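Local coordinates for protein lectin CEL-I, N-acetyl-D-galactosamine-specific C-type (Cucumaria echinata, PDB 1WMZ) that binds N-acetyl-D-galactosamine through a bound calcium ion, as a C-type lectin, at residues A[69-74]-A[112-117]; A[94-99]-A[119-124]; A[65-70]-A[130-135]. All coordinates share one frame; numbering follows the deposited sequence.

Contact 1 of 3, residues A[69-74]-A[112-117]. With NGA (2-acetamido-2-deoxy-beta-D-galactopyranose), chain E.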
# COMPACT_ATOMS: atom_id res chain seq x y z
N GLY A 69 14.20 22.19 16.60
CA GLY A 69 12.88 22.42 16.09
C GLY A 69 11.96 21.26 16.40
O GLY A 69 12.30 20.33 17.11
N GLN A 70 10.78 21.36 15.82
CA GLN A 70 9.69 20.44 16.12
C GLN A 70 9.20 19.67 14.88
O GLN A 70 9.55 20.01 13.75
CB GLN A 70 8.53 21.23 16.71
CG GLN A 70 8.90 21.78 18.12
CD GLN A 70 9.70 23.09 18.06
OE1 GLN A 70 9.27 24.07 17.47
NE2 GLN A 70 10.84 23.10 18.72
N LEU A 71 8.33 18.67 15.13
CA LEU A 71 7.77 17.79 14.11
C LEU A 71 6.28 17.64 14.35
O LEU A 71 5.91 17.11 15.40
CB LEU A 71 8.41 16.41 14.24
CG LEU A 71 7.81 15.37 13.25
CD1 LEU A 71 8.39 15.63 11.84
CD2 LEU A 71 8.08 14.00 13.71
N TRP A 72 5.45 18.09 13.42
CA TRP A 72 4.00 18.03 13.56
C TRP A 72 3.57 16.56 13.63
O TRP A 72 4.12 15.71 12.93
CB TRP A 72 3.26 18.68 12.41
CG TRP A 72 3.33 20.19 12.32
CD1 TRP A 72 3.76 20.94 11.24
CD2 TRP A 72 2.99 21.14 13.34
NE1 TRP A 72 3.69 22.28 11.53
CE2 TRP A 72 3.22 22.44 12.81
CE3 TRP A 72 2.49 21.04 14.64
CZ2 TRP A 72 2.98 23.59 13.54
CZ3 TRP A 72 2.26 22.15 15.35
CH2 TRP A 72 2.48 23.43 14.80
N ILE A 73 2.58 16.27 14.48
CA ILE A 73 1.95 14.96 14.49
C ILE A 73 0.46 15.22 14.40
O ILE A 73 0.02 16.35 14.55
CB ILE A 73 2.34 14.14 15.78
CG1 ILE A 73 1.88 14.84 17.10
CG2 ILE A 73 3.87 13.89 15.83
CD1 ILE A 73 2.18 14.04 18.30
N GLY A 74 -0.33 14.18 14.17
CA GLY A 74 -1.76 14.37 13.92
C GLY A 74 -2.67 14.59 15.13
O GLY A 74 -3.86 14.34 15.07
N GLY A 112 -0.55 19.35 17.93
CA GLY A 112 0.47 18.55 18.55
C GLY A 112 1.74 18.42 17.73
O GLY A 112 1.70 18.43 16.53
N GLN A 113 2.85 18.26 18.41
CA GLN A 113 4.17 18.16 17.77
C GLN A 113 5.19 17.57 18.75
O GLN A 113 5.08 17.77 19.98
CB GLN A 113 4.62 19.55 17.29
CG GLN A 113 4.75 20.58 18.47
CD GLN A 113 5.32 21.99 18.12
OE1 GLN A 113 5.77 22.71 19.04
NE2 GLN A 113 5.27 22.39 16.86
N PHE A 114 6.18 16.86 18.22
CA PHE A 114 7.33 16.39 18.97
C PHE A 114 8.30 17.58 19.10
O PHE A 114 8.56 18.26 18.10
CB PHE A 114 8.14 15.36 18.17
CG PHE A 114 7.58 13.96 18.12
CD1 PHE A 114 8.38 12.94 17.59
CD2 PHE A 114 6.29 13.65 18.53
CE1 PHE A 114 7.92 11.62 17.50
CE2 PHE A 114 5.82 12.34 18.43
CZ PHE A 114 6.63 11.33 17.93
N ARG A 115 8.85 17.76 20.29
CA ARG A 115 10.12 18.46 20.45
C ARG A 115 11.30 17.64 19.92
O ARG A 115 11.22 16.41 19.80
CB ARG A 115 10.36 18.76 21.92
CG ARG A 115 9.47 19.78 22.48
CD ARG A 115 9.68 19.97 23.94
NE ARG A 115 8.92 21.11 24.45
CZ ARG A 115 8.82 21.39 25.74
NH1 ARG A 115 9.43 20.63 26.65
NH2 ARG A 115 8.07 22.41 26.13
N HIS A 116 12.43 18.31 19.65
CA HIS A 116 13.63 17.57 19.27
C HIS A 116 14.40 16.98 20.46
O HIS A 116 15.37 16.27 20.26
CB HIS A 116 14.57 18.45 18.42
CG HIS A 116 15.33 19.47 19.21
ND1 HIS A 116 14.85 20.74 19.46
CD2 HIS A 116 16.56 19.42 19.79
CE1 HIS A 116 15.74 21.42 20.17
NE2 HIS A 116 16.78 20.63 20.39
N THR A 117 13.98 17.27 21.69
CA THR A 117 14.58 16.76 22.92
C THR A 117 13.69 15.78 23.66
O THR A 117 12.49 15.65 23.36
CB THR A 117 14.81 17.92 23.90
OG1 THR A 117 13.57 18.61 24.11
CG2 THR A 117 15.77 18.96 23.32
C1 NGA E . 7.30 26.18 25.15
C2 NGA E . 6.33 25.71 24.03
C3 NGA E . 5.06 26.48 23.79
C4 NGA E . 4.52 27.17 25.00
C5 NGA E . 5.50 27.64 26.04
C6 NGA E . 4.86 28.10 27.37
C7 NGA E . 7.55 24.23 22.54
C8 NGA E . 8.21 24.12 21.19
N2 NGA E . 7.00 25.43 22.80
O1 NGA E . 8.21 25.18 25.63
O3 NGA E . 4.01 25.81 23.06
O4 NGA E . 3.87 26.11 25.71
O5 NGA E . 6.68 26.88 26.25
O6 NGA E . 5.90 28.83 28.02
O7 NGA E . 7.50 23.30 23.32
O HOH W 1 6.82 24.78 16.13
O HOH W 2 12.13 21.36 20.11

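Contact 2 of 3, residues A[94-99]-A[119-124]. With CA (calcium ion), chain G; NGA (2-acetamido-2-deoxy-beta-D-galactopyranose), chain E.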
# COMPACT_ATOMS: atom_id res chain seq x y z
N TYR A 94 -1.52 5.87 24.26
CA TYR A 94 -0.22 6.39 24.57
C TYR A 94 -0.23 7.90 24.49
O TYR A 94 -0.88 8.47 23.62
CB TYR A 94 0.77 5.87 23.55
CG TYR A 94 2.18 6.39 23.72
CD1 TYR A 94 2.66 7.39 22.90
CD2 TYR A 94 3.05 5.83 24.66
CE1 TYR A 94 3.96 7.84 23.05
CE2 TYR A 94 4.33 6.28 24.81
CZ TYR A 94 4.79 7.30 24.00
OH TYR A 94 6.07 7.72 24.12
N THR A 95 0.44 8.54 25.46
CA THR A 95 0.80 9.95 25.39
C THR A 95 2.24 10.12 25.89
O THR A 95 2.77 9.26 26.61
CB THR A 95 -0.16 10.85 26.23
OG1 THR A 95 -0.19 10.36 27.56
CG2 THR A 95 -1.62 10.74 25.78
N LYS A 96 2.87 11.21 25.47
CA LYS A 96 4.23 11.57 25.90
C LYS A 96 4.36 13.09 26.01
O LYS A 96 5.28 13.70 25.48
CB LYS A 96 5.29 10.99 24.94
CG LYS A 96 6.68 10.93 25.53
CD LYS A 96 7.76 10.56 24.52
CE LYS A 96 9.14 10.99 24.93
NZ LYS A 96 9.62 10.20 26.11
N TRP A 97 3.43 13.72 26.73
CA TRP A 97 3.48 15.17 26.88
C TRP A 97 4.75 15.60 27.65
O TRP A 97 5.16 14.95 28.61
CB TRP A 97 2.26 15.65 27.63
CG TRP A 97 1.00 15.58 26.86
CD1 TRP A 97 -0.07 14.79 27.14
CD2 TRP A 97 0.63 16.37 25.73
NE1 TRP A 97 -1.08 15.02 26.23
CE2 TRP A 97 -0.69 16.00 25.37
CE3 TRP A 97 1.27 17.37 24.98
CZ2 TRP A 97 -1.36 16.56 24.27
CZ3 TRP A 97 0.60 17.93 23.91
CH2 TRP A 97 -0.70 17.52 23.55
N ALA A 98 5.40 16.65 27.18
CA ALA A 98 6.52 17.26 27.92
C ALA A 98 5.99 17.84 29.22
O ALA A 98 4.78 18.16 29.34
CB ALA A 98 7.17 18.34 27.11
N GLY A 99 6.88 17.97 30.21
CA GLY A 99 6.52 18.63 31.46
C GLY A 99 5.95 20.01 31.17
O GLY A 99 6.55 20.80 30.43
N GLY A 119 13.44 12.63 23.71
CA GLY A 119 12.89 11.52 22.94
C GLY A 119 11.62 11.87 22.19
O GLY A 119 10.83 10.98 21.87
N GLY A 120 11.44 13.16 21.88
CA GLY A 120 10.29 13.62 21.13
C GLY A 120 9.10 13.99 21.99
O GLY A 120 7.98 13.98 21.49
N ALA A 121 9.33 14.37 23.26
CA ALA A 121 8.23 14.81 24.14
C ALA A 121 7.32 15.82 23.47
O ALA A 121 7.78 16.72 22.75
CB ALA A 121 8.80 15.41 25.44
N TRP A 122 6.02 15.69 23.71
CA TRP A 122 5.04 16.44 22.94
C TRP A 122 4.74 17.81 23.52
O TRP A 122 4.76 18.03 24.75
CB TRP A 122 3.72 15.70 22.86
CG TRP A 122 3.74 14.30 22.35
CD1 TRP A 122 4.79 13.60 21.80
CD2 TRP A 122 2.62 13.41 22.34
NE1 TRP A 122 4.38 12.31 21.49
CE2 TRP A 122 3.06 12.17 21.82
CE3 TRP A 122 1.29 13.52 22.79
CZ2 TRP A 122 2.21 11.09 21.65
CZ3 TRP A 122 0.45 12.43 22.63
CH2 TRP A 122 0.92 11.24 22.05
N ASN A 123 4.38 18.70 22.62
CA ASN A 123 3.94 20.05 22.91
C ASN A 123 2.73 20.39 22.06
O ASN A 123 2.60 19.96 20.92
CB ASN A 123 5.04 21.06 22.58
CG ASN A 123 4.57 22.47 22.72
OD1 ASN A 123 4.09 22.84 23.80
ND2 ASN A 123 4.72 23.28 21.66
N ASP A 124 1.83 21.19 22.61
CA ASP A 124 0.81 21.81 21.78
C ASP A 124 1.27 23.18 21.32
O ASP A 124 1.79 23.94 22.14
CB ASP A 124 -0.54 21.92 22.51
CG ASP A 124 -0.47 22.70 23.81
OD1 ASP A 124 0.63 22.76 24.42
OD2 ASP A 124 -1.49 23.20 24.31
CA CA G . 2.34 24.50 24.47
C1 NGA E . 7.30 26.18 25.15
C2 NGA E . 6.33 25.71 24.03
C3 NGA E . 5.06 26.48 23.79
C4 NGA E . 4.52 27.17 25.00
C5 NGA E . 5.50 27.64 26.04
C6 NGA E . 4.86 28.10 27.37
C7 NGA E . 7.55 24.23 22.54
C8 NGA E . 8.21 24.12 21.19
N2 NGA E . 7.00 25.43 22.80
O1 NGA E . 8.21 25.18 25.63
O3 NGA E . 4.01 25.81 23.06
O4 NGA E . 3.87 26.11 25.71
O5 NGA E . 6.68 26.88 26.25
O6 NGA E . 5.90 28.83 28.02
O7 NGA E . 7.50 23.30 23.32

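Contact 3 of 3, residues A[65-70]-A[130-135]. With NGA (2-acetamido-2-deoxy-beta-D-galactopyranose), chain E.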
# COMPACT_ATOMS: atom_id res chain seq x y z
N ASP A 65 17.09 14.99 10.09
CA ASP A 65 17.05 16.40 10.45
C ASP A 65 17.80 16.58 11.79
O ASP A 65 17.51 15.92 12.78
CB ASP A 65 15.57 16.82 10.55
CG ASP A 65 15.39 18.26 10.95
OD1 ASP A 65 14.27 18.62 11.35
OD2 ASP A 65 16.29 19.11 10.89
N SER A 66 18.80 17.44 11.82
CA SER A 66 19.48 17.69 13.10
C SER A 66 19.34 19.15 13.58
O SER A 66 19.98 19.55 14.55
CB SER A 66 20.95 17.31 12.98
OG SER A 66 21.53 18.12 11.99
N GLN A 67 18.51 19.93 12.90
CA GLN A 67 18.19 21.29 13.35
C GLN A 67 17.33 21.26 14.61
O GLN A 67 16.50 20.36 14.78
CB GLN A 67 17.41 22.04 12.27
CG GLN A 67 18.15 22.24 10.97
CD GLN A 67 17.26 22.84 9.87
OE1 GLN A 67 16.05 22.60 9.81
NE2 GLN A 67 17.88 23.61 8.99
N ALA A 68 17.53 22.23 15.50
CA ALA A 68 16.59 22.48 16.59
C ALA A 68 15.23 22.76 16.00
O ALA A 68 15.10 23.51 15.03
CB ALA A 68 17.03 23.68 17.41
N GLY A 69 14.20 22.19 16.60
CA GLY A 69 12.88 22.42 16.09
C GLY A 69 11.96 21.26 16.40
O GLY A 69 12.30 20.33 17.11
N GLN A 70 10.78 21.36 15.82
CA GLN A 70 9.69 20.44 16.12
C GLN A 70 9.20 19.67 14.88
O GLN A 70 9.55 20.01 13.75
CB GLN A 70 8.53 21.23 16.71
CG GLN A 70 8.90 21.78 18.12
CD GLN A 70 9.70 23.09 18.06
OE1 GLN A 70 9.27 24.07 17.47
NE2 GLN A 70 10.84 23.10 18.72
N GLN A 130 5.50 27.02 12.86
CA GLN A 130 6.04 26.19 11.80
C GLN A 130 6.81 25.06 12.40
O GLN A 130 7.50 25.21 13.42
CB GLN A 130 6.98 26.99 10.90
CG GLN A 130 6.37 28.23 10.34
CD GLN A 130 6.42 28.25 8.84
OE1 GLN A 130 5.40 28.47 8.18
NE2 GLN A 130 7.60 28.02 8.28
N ALA A 131 6.76 23.93 11.71
CA ALA A 131 7.52 22.75 12.07
C ALA A 131 7.68 21.85 10.84
O ALA A 131 7.01 22.07 9.84
CB ALA A 131 6.76 21.97 13.16
N LYS A 132 8.53 20.86 10.94
CA LYS A 132 8.64 19.81 9.92
C LYS A 132 7.42 18.88 10.07
O LYS A 132 6.59 19.06 10.99
CB LYS A 132 9.95 19.06 10.05
CG LYS A 132 11.26 19.95 10.13
CD LYS A 132 11.42 20.88 8.93
CE LYS A 132 12.76 21.73 9.05
NZ LYS A 132 13.93 20.94 9.47
N TYR A 133 7.29 17.88 9.20
CA TYR A 133 6.14 16.97 9.35
C TYR A 133 6.39 15.55 8.91
O TYR A 133 7.37 15.23 8.25
CB TYR A 133 4.88 17.56 8.74
CG TYR A 133 4.85 17.68 7.22
CD1 TYR A 133 5.45 18.77 6.57
CD2 TYR A 133 4.14 16.77 6.45
CE1 TYR A 133 5.40 18.90 5.17
CE2 TYR A 133 4.07 16.90 5.08
CZ TYR A 133 4.70 17.96 4.45
OH TYR A 133 4.62 18.02 3.07
N MET A 134 5.49 14.66 9.33
CA MET A 134 5.67 13.24 9.11
C MET A 134 4.31 12.65 8.76
O MET A 134 3.35 12.91 9.42
CB MET A 134 6.20 12.63 10.41
CG MET A 134 6.15 11.15 10.50
SD MET A 134 7.57 10.36 9.91
CE MET A 134 9.06 11.08 10.93
N CYS A 135 4.24 11.90 7.67
CA CYS A 135 2.99 11.25 7.25
C CYS A 135 3.06 9.75 7.54
O CYS A 135 4.13 9.15 7.70
CB CYS A 135 2.75 11.49 5.77
SG CYS A 135 2.70 13.21 5.22
C1 NGA E . 7.30 26.18 25.15
C2 NGA E . 6.33 25.71 24.03
C3 NGA E . 5.06 26.48 23.79
C4 NGA E . 4.52 27.17 25.00
C5 NGA E . 5.50 27.64 26.04
C6 NGA E . 4.86 28.10 27.37
C7 NGA E . 7.55 24.23 22.54
C8 NGA E . 8.21 24.12 21.19
N2 NGA E . 7.00 25.43 22.80
O1 NGA E . 8.21 25.18 25.63
O3 NGA E . 4.01 25.81 23.06
O4 NGA E . 3.87 26.11 25.71
O5 NGA E . 6.68 26.88 26.25
O6 NGA E . 5.90 28.83 28.02
O7 NGA E . 7.50 23.30 23.32
O HOH W 1 6.82 24.78 16.13

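Contact 1 of 3, residues A[69-74]-A[112-117]
The acetamido side of the sugar pocket in this C-type lectin is lined at the methyl where Q70, just ahead of strand 71-73, meets Q113 of the antiparallel strand 109-114. L71 and F114 are a hydrogen-bonded pair: L71 N gives to F114 O at 3.0 Å and F114 N to L71 O at 2.8 Å. Next along, W72 and Q113 form a non-hydrogen-bonded pair, with Q113 NE2 over one face of the indole, 3.4 Å from CZ3. The Q70 chain, turned about CB-CG (chi2 83°), folds across Q113, CG lying 3.4 Å from Q113 OE1, the two amide planes 48° apart. Water 1 bridges Q70 OE1 and Q113 NE2. Q70 CD and Q113 OE1 both approach the acetamido methyl, C8, at 3.6 and 3.5 Å. The extended R115 reaches the sugar with its guanidinium edge, NE and NH2 both donating to NGA O7. I73 CG2 packs 3.6 Å from F114 CE2, and W61 of helix 51-64 packs on L71 and F114. Q113 OE1 also accepts from N123 and N125. Two donors from one guanidinium fix the acetamido carbonyl while the glutamines meet its methyl, consistent with the lectin's preference for an N-acetylated sugar.

Contact 2 of 3, residues A[94-99]-A[119-124]
W122 sets its indole against segment 94-99 by holding CG anti to its own carbonyl carbon (chi1 -54°) with the ring turned to chi2 -8°, and W97, also with CG anti to the carbonyl carbon but with its ring turned more nearly crosswise about CB-CG, swings back to meet it. The result is an edge-to-face pair: the CE3 edge of W122 points at the face of W97, with the planes at 77° and the centroids of the W122 six-membered and W97 five-membered rings 5.5 Å apart. One face of W122 is covered by the backbone of T95 and K96, and K96 CB sits over the five-membered ring in a CH-pi contact, 4.0 Å from its centroid. Y94 completes the aromatic cluster, its CD1 lying 3.9 Å from W122 CZ2. W122 NE1 is hydrogen-bonded to Q54 OE1 of helix 51-64.

Beside the ring pair the backbones form a single bridge at W97 and W122. W122 N gives to K96 O, and A98 N gives to W122 O at 2.9 Å. This ties the long loop of the C-type lectin domain, which runs from strand 85-86 to strand 109-114, to the start of strand 122-126, the strand whose N123 and D124 bind calcium.

Just beyond the bridge, W97 CZ3 lies 3.7 Å from D124 N, at the ring edge. N123 OD1 coordinates the calcium ion at 2.5 Å, and D124 binds it twice, through its backbone O and through OD1, while its OD2 accepts from N104 N; Q101, D103 and E109 also belong to this site. The metal takes O3 and O4 of the sugar as well. N123 ND2 donates to that same O3 at 3.0 Å and also to Q113 OE1; with OD1 on the metal, this fixes the rotation of the amide.

Contact 3 of 3, residues A[65-70]-A[130-135]
A largely buried polar junction, with Q67 at its outer side, is built round the ammonium of K132 and joins the loop that follows helix 51-64 to the start of strand 131-139. K132 NZ makes a salt bridge with D65 OD1 at 3.0 Å and a hydrogen bond with Q67 OE1 at 2.7 Å. The two acceptors are met differently: the nitrogen stands above the D65 carboxylate plane, 52° out of it, but is tilted only 24° from the plane of the Q67 amide carbonyl. Bends at chi2 and chi4 curl the lysine chain so that its end lies between the two groups, Q67 coming across it at about a right angle. D65 OD2 accepts from Q67 N at 3.1 Å, an Asx turn that fastens the loop to the same carboxylate. With N19 as third partner, NZ is gripped by three oxygen acceptors, which would probably keep it charged.

Farther along, K132 N gives to Q70 O at 3.1 Å, and A131 CB packs 3.5 Å from that oxygen. Water 1 donates to Q130 O as well as Q70 OE1, linking the pocket glutamine to this strand. W61 NE1 of helix 51-64 also donates to D65 OD1, and F17 of strand 13-22 packs against D65 and K132; near K132 strand 131-139 pairs antiparallel with 13-22 on one edge and parallel with 71-73 on the other, and farther on with 41-45.

From the N terminus, the chain leaves helix 51-64 through segment 65-70, the first half of contact 3, and passes into 69-74, where contact 1 begins; the two share G69 and Q70. It then runs out to 94-99, returns through 112-117 to close contact 1, and reaches 119-124 to close contact 2, so contacts 1 and 2 cross. Contact 3 closes last, at 130-135, and encloses contact 2. Probable hydrogen bonds R115 N to A121 O and Q113 O to N123 N join contacts 1 and 2; W72 N to K132 O probably joins contacts 1 and 3. Together they tie neighbouring strands 131-139, 71-73, 109-114 and 122-126, and the loop holding 94-99, around the sugar site.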